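Local coordinates for protein soluble lytic murein transglycosylase (PDB 5OHU) that turns over bacterial peptidoglycan exolytically and endolytically, probably cleaving its glycan strands without hydrolysis as a lytic transglycosylase, at residues A[328-333]-A[345-350]; A[309-314]-A[341-346]; A[321-326]-A[351-356]; A[373-378]-A[598-603]. All blocks are in the same frame, centred on the assembly; numbering follows the deposited sequence. Where two conformers were deposited one is given.

Contact 1 of 4, residues A[328-333]-A[345-350]; sequences ALTRKL and YWQARS
Trp346 meets Thr330 through its backbone: the Thr330 methyl CG2 comes to 4.3 Å from Trp346 C, while the indole leads off from helix 323-330 and hydrogen-bonds through NE1 to Glu600. One residue later, Gln347 joins Thr330, and together the two carry the contact. The CG of Gln347 lies anti to the backbone N (chi1 173°) and the chain stays extended, which carries the amide past Thr330. The threonine stands across this chain, its OG1 3.3 Å from Gln347 CB. Gln347 NE2 then donates to Thr330 OG1 at 3.2 Å with an N-H...O angle of 156°, and the oxygen sits almost in the amide plane. Because Thr330 OG1 also bonds to Tyr327 O of its own helix, this short hydroxyl serves both its helix and its neighbour. Arg331 flanks the amide with its hydrocarbon part, CD lying 3.7 Å from Gln347 NE2; its guanidinium plane stands nearly perpendicular to the amide. One turn on, the buried hydroxyl of Ser350 is satisfied inside its own helix, OG donating to Trp346 O at 2.8 Å. The whole is a close helix pair, roughly antiparallel, beside which the chain makes a type I turn from Thr330 to Leu333, as in the stacked helices of an alpha-superhelical array.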
# COMPACT_ATOMS: atom_id res chain seq x y z
N ALA A 328 10.93 -1.45 29.37
CA ALA A 328 11.35 -2.85 29.50
C ALA A 328 10.94 -3.64 28.27
O ALA A 328 11.66 -4.54 27.82
CB ALA A 328 10.74 -3.48 30.76
N LEU A 329 9.80 -3.30 27.70
CA LEU A 329 9.42 -3.99 26.49
C LEU A 329 10.34 -3.63 25.32
O LEU A 329 10.68 -4.50 24.52
CB LEU A 329 7.96 -3.71 26.19
CG LEU A 329 7.33 -4.50 25.05
CD1 LEU A 329 7.51 -6.00 25.21
CD2 LEU A 329 5.88 -4.16 25.05
N THR A 330 10.79 -2.36 25.21
CA THR A 330 11.67 -2.06 24.08
C THR A 330 12.97 -2.85 24.16
O THR A 330 13.58 -3.13 23.13
CB THR A 330 12.01 -0.57 23.94
OG1 THR A 330 12.75 -0.12 25.07
CG2 THR A 330 10.73 0.29 23.80
N ARG A 331 13.38 -3.27 25.37
CA ARG A 331 14.59 -4.05 25.55
C ARG A 331 14.46 -5.49 25.07
O ARG A 331 15.48 -6.16 24.87
CB ARG A 331 14.99 -4.05 27.02
CG ARG A 331 15.25 -2.68 27.58
CD ARG A 331 16.67 -2.20 27.31
NE ARG A 331 17.67 -3.16 27.78
CZ ARG A 331 17.98 -3.36 29.05
NH1 ARG A 331 17.37 -2.68 30.02
NH2 ARG A 331 18.90 -4.26 29.37
N LYS A 332 13.25 -6.00 24.89
CA LYS A 332 13.04 -7.40 24.53
C LYS A 332 12.60 -7.58 23.07
O LYS A 332 12.26 -8.69 22.68
CB LYS A 332 11.99 -8.03 25.44
CG LYS A 332 12.29 -7.98 26.95
CD LYS A 332 11.06 -8.43 27.75
CE LYS A 332 11.36 -8.55 29.25
NZ LYS A 332 10.70 -7.51 30.11
N LEU A 333 12.56 -6.51 22.28
CA LEU A 333 11.99 -6.58 20.93
C LEU A 333 12.81 -7.51 20.03
O LEU A 333 14.02 -7.65 20.19
CB LEU A 333 11.97 -5.19 20.29
CG LEU A 333 11.14 -4.14 21.03
CD1 LEU A 333 11.33 -2.78 20.40
CD2 LEU A 333 9.69 -4.56 20.96
N TYR A 345 14.03 5.20 19.00
CA TYR A 345 13.56 6.44 19.61
C TYR A 345 12.77 6.16 20.88
O TYR A 345 13.02 6.79 21.91
CB TYR A 345 12.71 7.26 18.63
CG TYR A 345 12.11 8.45 19.35
CD1 TYR A 345 12.91 9.57 19.65
CD2 TYR A 345 10.78 8.44 19.77
CE1 TYR A 345 12.39 10.65 20.34
CE2 TYR A 345 10.24 9.52 20.45
CZ TYR A 345 11.06 10.63 20.73
OH TYR A 345 10.53 11.70 21.41
N TRP A 346 11.80 5.24 20.82
CA TRP A 346 10.94 5.08 21.98
C TRP A 346 11.67 4.40 23.15
O TRP A 346 11.33 4.67 24.30
CB TRP A 346 9.66 4.35 21.59
CG TRP A 346 8.69 5.32 20.93
CD1 TRP A 346 8.30 5.34 19.62
CD2 TRP A 346 8.06 6.46 21.55
NE1 TRP A 346 7.45 6.39 19.39
CE2 TRP A 346 7.29 7.11 20.55
CE3 TRP A 346 8.08 7.00 22.84
CZ2 TRP A 346 6.54 8.27 20.81
CZ3 TRP A 346 7.33 8.15 23.11
CH2 TRP A 346 6.57 8.77 22.10
N GLN A 347 12.70 3.61 22.88
CA GLN A 347 13.51 3.11 24.00
C GLN A 347 14.16 4.26 24.76
O GLN A 347 14.07 4.33 26.00
CB GLN A 347 14.56 2.13 23.50
CG GLN A 347 15.51 1.74 24.63
CD GLN A 347 16.39 0.56 24.26
OE1 GLN A 347 17.59 0.70 24.11
NE2 GLN A 347 15.78 -0.62 24.09
N ALA A 348 14.83 5.17 24.04
CA ALA A 348 15.42 6.34 24.68
C ALA A 348 14.37 7.20 25.37
O ALA A 348 14.56 7.64 26.51
CB ALA A 348 16.19 7.16 23.64
N ARG A 349 13.23 7.43 24.70
CA ARG A 349 12.24 8.38 25.22
C ARG A 349 11.47 7.82 26.40
O ARG A 349 11.20 8.54 27.38
CB ARG A 349 11.29 8.83 24.09
CG ARG A 349 10.12 9.73 24.56
CD ARG A 349 10.68 11.12 24.91
NE ARG A 349 9.65 12.02 25.45
CZ ARG A 349 9.88 13.08 26.23
NH1 ARG A 349 11.11 13.40 26.60
NH2 ARG A 349 8.87 13.83 26.64
N SER A 350 11.12 6.53 26.36
CA SER A 350 10.45 5.95 27.53
C SER A 350 11.40 5.90 28.73
O SER A 350 10.96 6.12 29.86
CB SER A 350 9.89 4.56 27.22
OG SER A 350 10.90 3.64 26.87

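Contact 2 of 4, residues A[309-314]-A[341-346]; sequences VTEWRT and SRWRYW
In the helical array of this transglycosylase, Glu311 and Thr314 on helix 307-319 meet Arg342 and Trp343 on helix 341-354, two helices that run nearly parallel, 30° apart. Their segment axes stay 12.6 Å apart, a wide gap that the large indole of Trp343 is suited to span. Its edge points at the carboxylate: NE1 donates to Glu311 OE2 at 2.6 Å, with the oxygen close to the ring plane, using its anti lone pair, and a nearly straight N-H...O angle of 161°. The same oxygen receives Arg342 NH1 at 3.0 Å on its syn side, a salt bridge in which the N-H is more bent. Arg342 is turned so that its CD lies 3.3 Å above the Trp343 ring plane, toward the rim, and its NE bonds Tyr375 OH. At the far end of the indole, Thr314 offers its methyl, CG2 lying 3.6 Å from Trp343 CZ3. This follows from its chi1 of -44°, which sets CG2 anti to the backbone N and turns OG1 back to Thr310 O, 2.9 Å away. The hydroxyl is thus satisfied inside its helix and only hydrocarbon is presented to the ring. Two donors of different kinds gripping a single carboxylate oxygen from its two sides should fix the rotation of Glu311 and probably favour its charged form.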
# COMPACT_ATOMS: atom_id res chain seq x y z
N VAL A 309 1.21 -6.95 17.26
CA VAL A 309 0.77 -6.99 18.65
C VAL A 309 1.84 -6.40 19.56
O VAL A 309 1.52 -5.76 20.57
CB VAL A 309 0.40 -8.43 19.07
CG1 VAL A 309 0.08 -8.48 20.57
CG2 VAL A 309 -0.78 -8.95 18.25
N THR A 310 3.11 -6.63 19.24
CA THR A 310 4.18 -6.09 20.07
C THR A 310 4.17 -4.57 20.04
O THR A 310 4.32 -3.92 21.08
CB THR A 310 5.53 -6.60 19.58
OG1 THR A 310 5.51 -8.03 19.57
CG2 THR A 310 6.63 -6.13 20.48
N GLU A 311 3.99 -3.99 18.85
CA GLU A 311 4.01 -2.54 18.72
C GLU A 311 2.80 -1.91 19.39
O GLU A 311 2.90 -0.84 19.98
CB GLU A 311 4.07 -2.16 17.23
CG GLU A 311 5.37 -2.50 16.53
CD GLU A 311 5.56 -1.75 15.20
OE1 GLU A 311 4.69 -1.89 14.31
OE2 GLU A 311 6.59 -1.03 15.04
N TRP A 312 1.63 -2.56 19.30
CA TRP A 312 0.45 -1.95 19.90
C TRP A 312 0.42 -2.17 21.40
O TRP A 312 -0.11 -1.34 22.13
CB TRP A 312 -0.82 -2.45 19.22
CG TRP A 312 -1.10 -1.49 18.18
CD1 TRP A 312 -0.80 -1.59 16.84
CD2 TRP A 312 -1.65 -0.19 18.37
NE1 TRP A 312 -1.15 -0.43 16.19
CE2 TRP A 312 -1.67 0.45 17.11
CE3 TRP A 312 -2.13 0.50 19.49
CZ2 TRP A 312 -2.18 1.73 16.93
CZ3 TRP A 312 -2.62 1.80 19.32
CH2 TRP A 312 -2.65 2.39 18.04
N ARG A 313 1.03 -3.24 21.87
CA ARG A 313 1.28 -3.39 23.30
C ARG A 313 2.16 -2.26 23.82
O ARG A 313 1.87 -1.66 24.86
CB ARG A 313 1.93 -4.75 23.57
CG ARG A 313 1.74 -5.24 24.98
CD ARG A 313 2.70 -6.37 25.39
NE ARG A 313 2.54 -7.55 24.56
CZ ARG A 313 3.19 -8.70 24.77
NH1 ARG A 313 2.98 -9.72 23.96
NH2 ARG A 313 4.03 -8.82 25.79
N THR A 314 3.23 -1.93 23.07
CA THR A 314 4.10 -0.83 23.50
C THR A 314 3.42 0.52 23.35
O THR A 314 3.53 1.38 24.24
CB THR A 314 5.43 -0.83 22.72
OG1 THR A 314 5.95 -2.16 22.62
CG2 THR A 314 6.46 0.05 23.45
N SER A 341 14.27 2.95 13.54
CA SER A 341 14.41 4.24 14.20
C SER A 341 13.26 4.49 15.18
O SER A 341 13.45 5.14 16.20
CB SER A 341 14.46 5.35 13.16
OG SER A 341 13.39 5.21 12.25
N ARG A 342 12.07 3.96 14.88
CA ARG A 342 10.92 4.09 15.77
C ARG A 342 11.22 3.55 17.17
O ARG A 342 11.08 4.26 18.17
CB ARG A 342 9.71 3.36 15.17
CG ARG A 342 8.54 3.30 16.13
CD ARG A 342 7.39 2.53 15.56
NE ARG A 342 6.87 3.17 14.36
CZ ARG A 342 6.66 2.52 13.22
NH1 ARG A 342 6.93 1.22 13.16
NH2 ARG A 342 6.19 3.16 12.17
N TRP A 343 11.64 2.29 17.26
CA TRP A 343 11.78 1.74 18.61
C TRP A 343 13.11 2.09 19.24
O TRP A 343 13.21 2.06 20.48
CB TRP A 343 11.53 0.23 18.60
CG TRP A 343 10.13 0.00 18.16
CD1 TRP A 343 9.69 -0.61 17.00
CD2 TRP A 343 8.97 0.50 18.82
NE1 TRP A 343 8.32 -0.54 16.93
CE2 TRP A 343 7.86 0.13 18.04
CE3 TRP A 343 8.76 1.20 20.02
CZ2 TRP A 343 6.55 0.44 18.41
CZ3 TRP A 343 7.47 1.51 20.37
CH2 TRP A 343 6.38 1.14 19.57
N ARG A 344 14.11 2.47 18.45
CA ARG A 344 15.28 3.11 19.06
C ARG A 344 14.88 4.43 19.69
O ARG A 344 15.31 4.76 20.81
CB ARG A 344 16.39 3.31 18.02
CG ARG A 344 17.14 2.03 17.65
CD ARG A 344 18.34 2.31 16.75
NE ARG A 344 17.89 2.40 15.36
CZ ARG A 344 18.41 3.19 14.43
NH1 ARG A 344 19.44 3.98 14.73
NH2 ARG A 344 17.90 3.17 13.20
N TYR A 345 14.03 5.20 19.00
CA TYR A 345 13.56 6.44 19.61
C TYR A 345 12.77 6.16 20.88
O TYR A 345 13.02 6.79 21.91
CB TYR A 345 12.71 7.26 18.63
CG TYR A 345 12.11 8.45 19.35
CD1 TYR A 345 12.91 9.57 19.65
CD2 TYR A 345 10.78 8.44 19.77
CE1 TYR A 345 12.39 10.65 20.34
CE2 TYR A 345 10.24 9.52 20.45
CZ TYR A 345 11.06 10.63 20.73
OH TYR A 345 10.53 11.70 21.41
N TRP A 346 11.80 5.24 20.82
CA TRP A 346 10.94 5.08 21.98
C TRP A 346 11.67 4.40 23.15
O TRP A 346 11.33 4.67 24.30
CB TRP A 346 9.66 4.35 21.59
CG TRP A 346 8.69 5.32 20.93
CD1 TRP A 346 8.30 5.34 19.62
CD2 TRP A 346 8.06 6.46 21.55
NE1 TRP A 346 7.45 6.39 19.39
CE2 TRP A 346 7.29 7.11 20.55
CE3 TRP A 346 8.08 7.00 22.84
CZ2 TRP A 346 6.54 8.27 20.81
CZ3 TRP A 346 7.33 8.15 23.11
CH2 TRP A 346 6.57 8.77 22.10

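Contact 3 of 4, residues A[321-326]-A[351-356]; sequences GRWDEA and LQLAQP
Trp323 and Leu353 form the apolar heart of this surface contact, a CH-pi stack. Leu353 CD1 sits over the six-membered ring of Trp323, 3.5 Å from its centroid and 9° off the normal, while Leu353 CB lies over the same face nearer the rim. A branched leucine suits the place because CB and one methyl can follow the long flat indole together. The opposite face of the ring is met by a backbone oxygen, Gly321 O, 3.5 Å above the plane, so the indole is sandwiched between the partner helix and its own preceding turn. Gly321 closes a Schellman motif at the end of helix 307-319 with a positive phi of 72°, a conformation easily reached without a side chain. Beside the stack, small Ala354 lets the backbones approach closely: its CB lies 3.8 Å from Trp323 CB and 3.4 Å from Asp324 OD1.

The polar links between the segments lie at the surface and run through water. One water connects Asp324 OD1, at 2.9 Å, with Gln355 NE2, at 3.1 Å. A second stands 3.0 Å from Asp324 OD1 and 2.7 Å from Ala354 O, but it has more acceptors than protons to share, and its bonds are less certain. Within segment 321-326, Arg322 grips Glu325 side-on, NE to OE1 and NH2 to OE2, pairing their charges beside the start of helix 323-330. The chemistry therefore divides: dispersion and CH-pi attraction bind the ring, whereas the carboxylate of Asp324 reaches the other helix through solvent.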
# COMPACT_ATOMS: atom_id res chain seq x y z
N GLY A 321 0.90 6.15 29.87
CA GLY A 321 1.93 6.71 30.72
C GLY A 321 2.71 5.69 31.52
O GLY A 321 3.28 6.04 32.56
N ARG A 322 2.76 4.44 31.08
CA ARG A 322 3.49 3.39 31.80
C ARG A 322 4.90 3.22 31.22
O ARG A 322 5.25 2.24 30.54
CB ARG A 322 2.66 2.10 31.78
CG ARG A 322 1.42 2.26 32.73
CD ARG A 322 0.29 1.23 32.54
NE ARG A 322 0.70 -0.15 32.80
CZ ARG A 322 -0.12 -1.20 32.80
NH1 ARG A 322 -1.42 -1.04 32.59
NH2 ARG A 322 0.35 -2.42 33.02
N TRP A 323 5.74 4.21 31.55
CA TRP A 323 7.05 4.32 30.93
C TRP A 323 7.97 3.15 31.29
O TRP A 323 8.67 2.62 30.42
CB TRP A 323 7.71 5.63 31.34
CG TRP A 323 6.80 6.79 31.41
CD1 TRP A 323 6.65 7.64 32.48
CD2 TRP A 323 5.97 7.31 30.36
NE1 TRP A 323 5.75 8.63 32.17
CE2 TRP A 323 5.32 8.45 30.88
CE3 TRP A 323 5.70 6.92 29.03
CZ2 TRP A 323 4.42 9.20 30.13
CZ3 TRP A 323 4.78 7.67 28.27
CH2 TRP A 323 4.15 8.80 28.83
N ASP A 324 8.01 2.76 32.57
CA ASP A 324 8.85 1.64 33.02
C ASP A 324 8.60 0.40 32.18
O ASP A 324 9.53 -0.23 31.66
CB ASP A 324 8.56 1.31 34.49
CG ASP A 324 9.14 2.29 35.46
OD1 ASP A 324 10.25 2.81 35.22
OD2 ASP A 324 8.49 2.52 36.50
N GLU A 325 7.33 0.04 32.03
CA GLU A 325 6.97 -1.15 31.29
C GLU A 325 7.22 -0.98 29.79
O GLU A 325 7.67 -1.91 29.12
CB GLU A 325 5.51 -1.49 31.57
CG GLU A 325 5.26 -1.82 33.03
CD GLU A 325 3.79 -1.74 33.40
OE1 GLU A 325 3.34 -0.68 33.90
OE2 GLU A 325 3.09 -2.76 33.18
N ALA A 326 6.95 0.21 29.26
CA ALA A 326 7.24 0.44 27.85
C ALA A 326 8.74 0.33 27.59
O ALA A 326 9.17 -0.32 26.63
CB ALA A 326 6.71 1.81 27.41
N LEU A 351 12.69 5.64 28.50
CA LEU A 351 13.66 5.69 29.59
C LEU A 351 13.72 7.10 30.20
O LEU A 351 13.67 7.28 31.42
CB LEU A 351 15.05 5.24 29.11
CG LEU A 351 16.14 5.14 30.19
CD1 LEU A 351 15.70 4.27 31.38
CD2 LEU A 351 17.50 4.64 29.64
N GLN A 352 13.80 8.12 29.34
CA GLN A 352 13.85 9.50 29.83
C GLN A 352 12.59 9.85 30.62
O GLN A 352 12.67 10.55 31.64
CB GLN A 352 14.05 10.43 28.63
CG GLN A 352 13.91 11.90 28.96
CD GLN A 352 14.13 12.79 27.74
OE1 GLN A 352 13.71 12.46 26.63
NE2 GLN A 352 14.76 13.93 27.96
N LEU A 353 11.44 9.36 30.19
CA LEU A 353 10.21 9.63 30.94
C LEU A 353 10.15 8.82 32.23
O LEU A 353 9.65 9.31 33.25
CB LEU A 353 8.98 9.34 30.07
CG LEU A 353 8.69 10.37 28.96
CD1 LEU A 353 7.67 9.82 27.94
CD2 LEU A 353 8.21 11.72 29.54
N ALA A 354 10.68 7.60 32.21
CA ALA A 354 10.70 6.79 33.43
C ALA A 354 11.68 7.32 34.45
O ALA A 354 11.50 7.11 35.65
CB ALA A 354 11.04 5.33 33.10
N GLN A 355 12.73 8.00 33.99
CA GLN A 355 13.82 8.46 34.86
C GLN A 355 14.29 9.81 34.35
O GLN A 355 15.28 9.92 33.63
CB GLN A 355 14.97 7.45 34.87
CG GLN A 355 14.64 6.15 35.58
CD GLN A 355 15.79 5.17 35.53
OE1 GLN A 355 16.96 5.57 35.50
NE2 GLN A 355 15.47 3.88 35.52
N PRO A 356 13.57 10.88 34.71
CA PRO A 356 13.85 12.19 34.10
C PRO A 356 15.23 12.71 34.42
O PRO A 356 15.72 13.59 33.71
CB PRO A 356 12.76 13.09 34.68
CG PRO A 356 11.71 12.15 35.20
CD PRO A 356 12.41 10.92 35.62
O HOH W 1 13.02 2.34 34.49
O HOH W 2 9.84 5.30 36.77

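Contact 4 of 4, residues A[373-378]-A[598-603]; sequences DFYGFL and WIETIP
Tyr375 meets Glu600 at the edge of its ring, where the carboxylate oxygen OE1 lies near the ring plane, and Phe374 covers one face of the same ring, CD2 standing 3.9 Å above its centre. The Phe374 ring in turn has Tyr375 CE1 at its edge and Leu378 CG over one face, 3.7 Å above the plane. Ile599 approaches Phe374 from the other helix obliquely, CD1 to CZ at 4.1 Å, two apolar ends pointing at each other from opposite directions.

The polar link is short: Tyr375 OH donates to the syn lone pair of Glu600 OE1 at 2.6 Å, with ring and carboxylate planes 30° apart. Glu600 reaches this position with CG anti to its backbone N (chi1 -164°) and a bend at the next torsion. In this buried setting both groups have further partners: Trp346 and, through a salt bridge to OE2, Arg315 for the carboxylate, Arg342 and Gln612 for the phenol oxygen. A phenol suits the site, since its hydroxyl can give one proton while accepting others.

Asp373 starts helix 374-383 as its N-cap, OD1 accepting from Gly376 N at 3.2 Å, and its other oxygen bonds Ser341 OG. Helix 595-600 lies at about the end of the lysozyme-like SLT family region. The arrangement is a buried interface with aromatic packing beside a hydrogen-bonded and ionic cluster, consistent with the packing of the lysozyme-like catalytic domain against the helical part of Slt enzymes.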
# COMPACT_ATOMS: atom_id res chain seq x y z
N ASP A 373 15.04 10.50 9.07
CA ASP A 373 13.59 10.38 9.03
C ASP A 373 12.96 11.05 10.25
O ASP A 373 13.64 11.73 11.03
CB ASP A 373 13.18 8.91 8.89
CG ASP A 373 13.41 8.10 10.16
OD1 ASP A 373 14.16 8.54 11.05
OD2 ASP A 373 12.84 7.01 10.25
N PHE A 374 11.65 10.84 10.42
CA PHE A 374 10.90 11.49 11.49
C PHE A 374 11.50 11.24 12.86
O PHE A 374 11.65 12.16 13.66
CB PHE A 374 9.43 11.04 11.43
CG PHE A 374 8.59 11.49 12.60
CD1 PHE A 374 8.08 12.80 12.63
CD2 PHE A 374 8.33 10.65 13.68
CE1 PHE A 374 7.31 13.26 13.68
CE2 PHE A 374 7.54 11.09 14.74
CZ PHE A 374 7.03 12.41 14.75
N TYR A 375 11.86 9.98 13.16
CA TYR A 375 12.38 9.67 14.49
C TYR A 375 13.80 10.21 14.70
O TYR A 375 14.20 10.44 15.85
CB TYR A 375 12.33 8.15 14.72
CG TYR A 375 10.92 7.61 14.74
CD1 TYR A 375 10.08 7.81 15.84
CD2 TYR A 375 10.40 6.91 13.64
CE1 TYR A 375 8.76 7.34 15.85
CE2 TYR A 375 9.09 6.43 13.65
CZ TYR A 375 8.28 6.64 14.76
OH TYR A 375 6.99 6.16 14.76
N GLY A 376 14.59 10.39 13.63
CA GLY A 376 15.85 11.09 13.79
C GLY A 376 15.66 12.55 14.16
O GLY A 376 16.38 13.08 15.01
N PHE A 377 14.68 13.22 13.55
CA PHE A 377 14.32 14.58 13.96
C PHE A 377 13.91 14.62 15.43
O PHE A 377 14.37 15.49 16.18
CB PHE A 377 13.20 15.12 13.07
CG PHE A 377 13.64 15.45 11.67
CD1 PHE A 377 14.59 16.45 11.43
CD2 PHE A 377 13.11 14.78 10.59
CE1 PHE A 377 14.98 16.77 10.12
CE2 PHE A 377 13.50 15.06 9.30
CZ PHE A 377 14.43 16.05 9.05
N LEU A 378 13.05 13.68 15.86
CA LEU A 378 12.64 13.65 17.26
C LEU A 378 13.83 13.47 18.19
O LEU A 378 13.93 14.16 19.20
CB LEU A 378 11.63 12.52 17.49
CG LEU A 378 10.20 12.63 16.96
CD1 LEU A 378 9.33 11.77 17.83
CD2 LEU A 378 9.68 14.08 16.92
N TRP A 598 0.98 11.06 21.02
CA TRP A 598 -0.26 11.11 20.25
C TRP A 598 -0.05 10.59 18.83
O TRP A 598 -0.84 9.78 18.34
CB TRP A 598 -0.83 12.52 20.20
CG TRP A 598 -2.20 12.52 19.55
CD1 TRP A 598 -3.39 12.22 20.16
CD2 TRP A 598 -2.52 12.79 18.17
NE1 TRP A 598 -4.43 12.30 19.25
CE2 TRP A 598 -3.92 12.66 18.03
CE3 TRP A 598 -1.77 13.17 17.06
CZ2 TRP A 598 -4.57 12.87 16.82
CZ3 TRP A 598 -2.41 13.38 15.85
CH2 TRP A 598 -3.80 13.22 15.74
N ILE A 599 1.03 11.03 18.17
CA ILE A 599 1.30 10.57 16.82
C ILE A 599 1.53 9.07 16.81
O ILE A 599 0.99 8.34 15.97
CB ILE A 599 2.52 11.31 16.22
CG1 ILE A 599 2.14 12.74 15.84
CG2 ILE A 599 2.96 10.60 14.95
CD1 ILE A 599 3.31 13.70 15.94
N GLU A 600 2.34 8.59 17.76
CA GLU A 600 2.70 7.18 17.79
C GLU A 600 1.47 6.30 17.99
O GLU A 600 1.45 5.15 17.54
CB GLU A 600 3.70 6.90 18.90
CG GLU A 600 4.38 5.57 18.74
CD GLU A 600 5.04 5.44 17.38
OE1 GLU A 600 5.87 6.34 17.05
OE2 GLU A 600 4.67 4.49 16.63
N THR A 601 0.44 6.81 18.68
CA THR A 601 -0.72 6.00 19.02
C THR A 601 -1.92 6.31 18.14
O THR A 601 -3.04 5.95 18.49
CB THR A 601 -1.10 6.17 20.50
OG1 THR A 601 -1.44 7.53 20.77
CG2 THR A 601 0.07 5.75 21.42
N ILE A 602 -1.69 6.96 17.00
CA ILE A 602 -2.77 7.09 16.00
C ILE A 602 -3.21 5.69 15.56
O ILE A 602 -2.36 4.85 15.19
CB ILE A 602 -2.27 7.92 14.80
CG1 ILE A 602 -2.25 9.41 15.15
CG2 ILE A 602 -3.15 7.70 13.56
CD1 ILE A 602 -1.51 10.21 14.11
N PRO A 603 -4.49 5.37 15.57
CA PRO A 603 -4.90 3.99 15.24
C PRO A 603 -4.64 3.57 13.80
O PRO A 603 -4.38 2.39 13.57
CB PRO A 603 -6.41 3.99 15.55
CG PRO A 603 -6.63 5.21 16.41
CD PRO A 603 -5.63 6.21 15.93

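Contacts 1, 2 and 3 all use helix 341-354, which receives helix 307-319 in contact 2 and helix 323-330 in contacts 1 and 3. Centres of contacts 1 and 2 lie about 7 Å apart, those of contacts 1 and 3 about 9 Å; contact 3 is at the outer end of the row. Along the chain, contact 1 falls within the span of contact 3, and contact 2 crosses contact 3. Contact 4 follows in series and bridges about 220 residues to helix 595-600, its centre about 10 Å from that of contact 2. Helix 341-354 touches both segments of contact 4, Ser341 meeting the side of helix 374-383, and so joins local helical packing to a distant part of the chain.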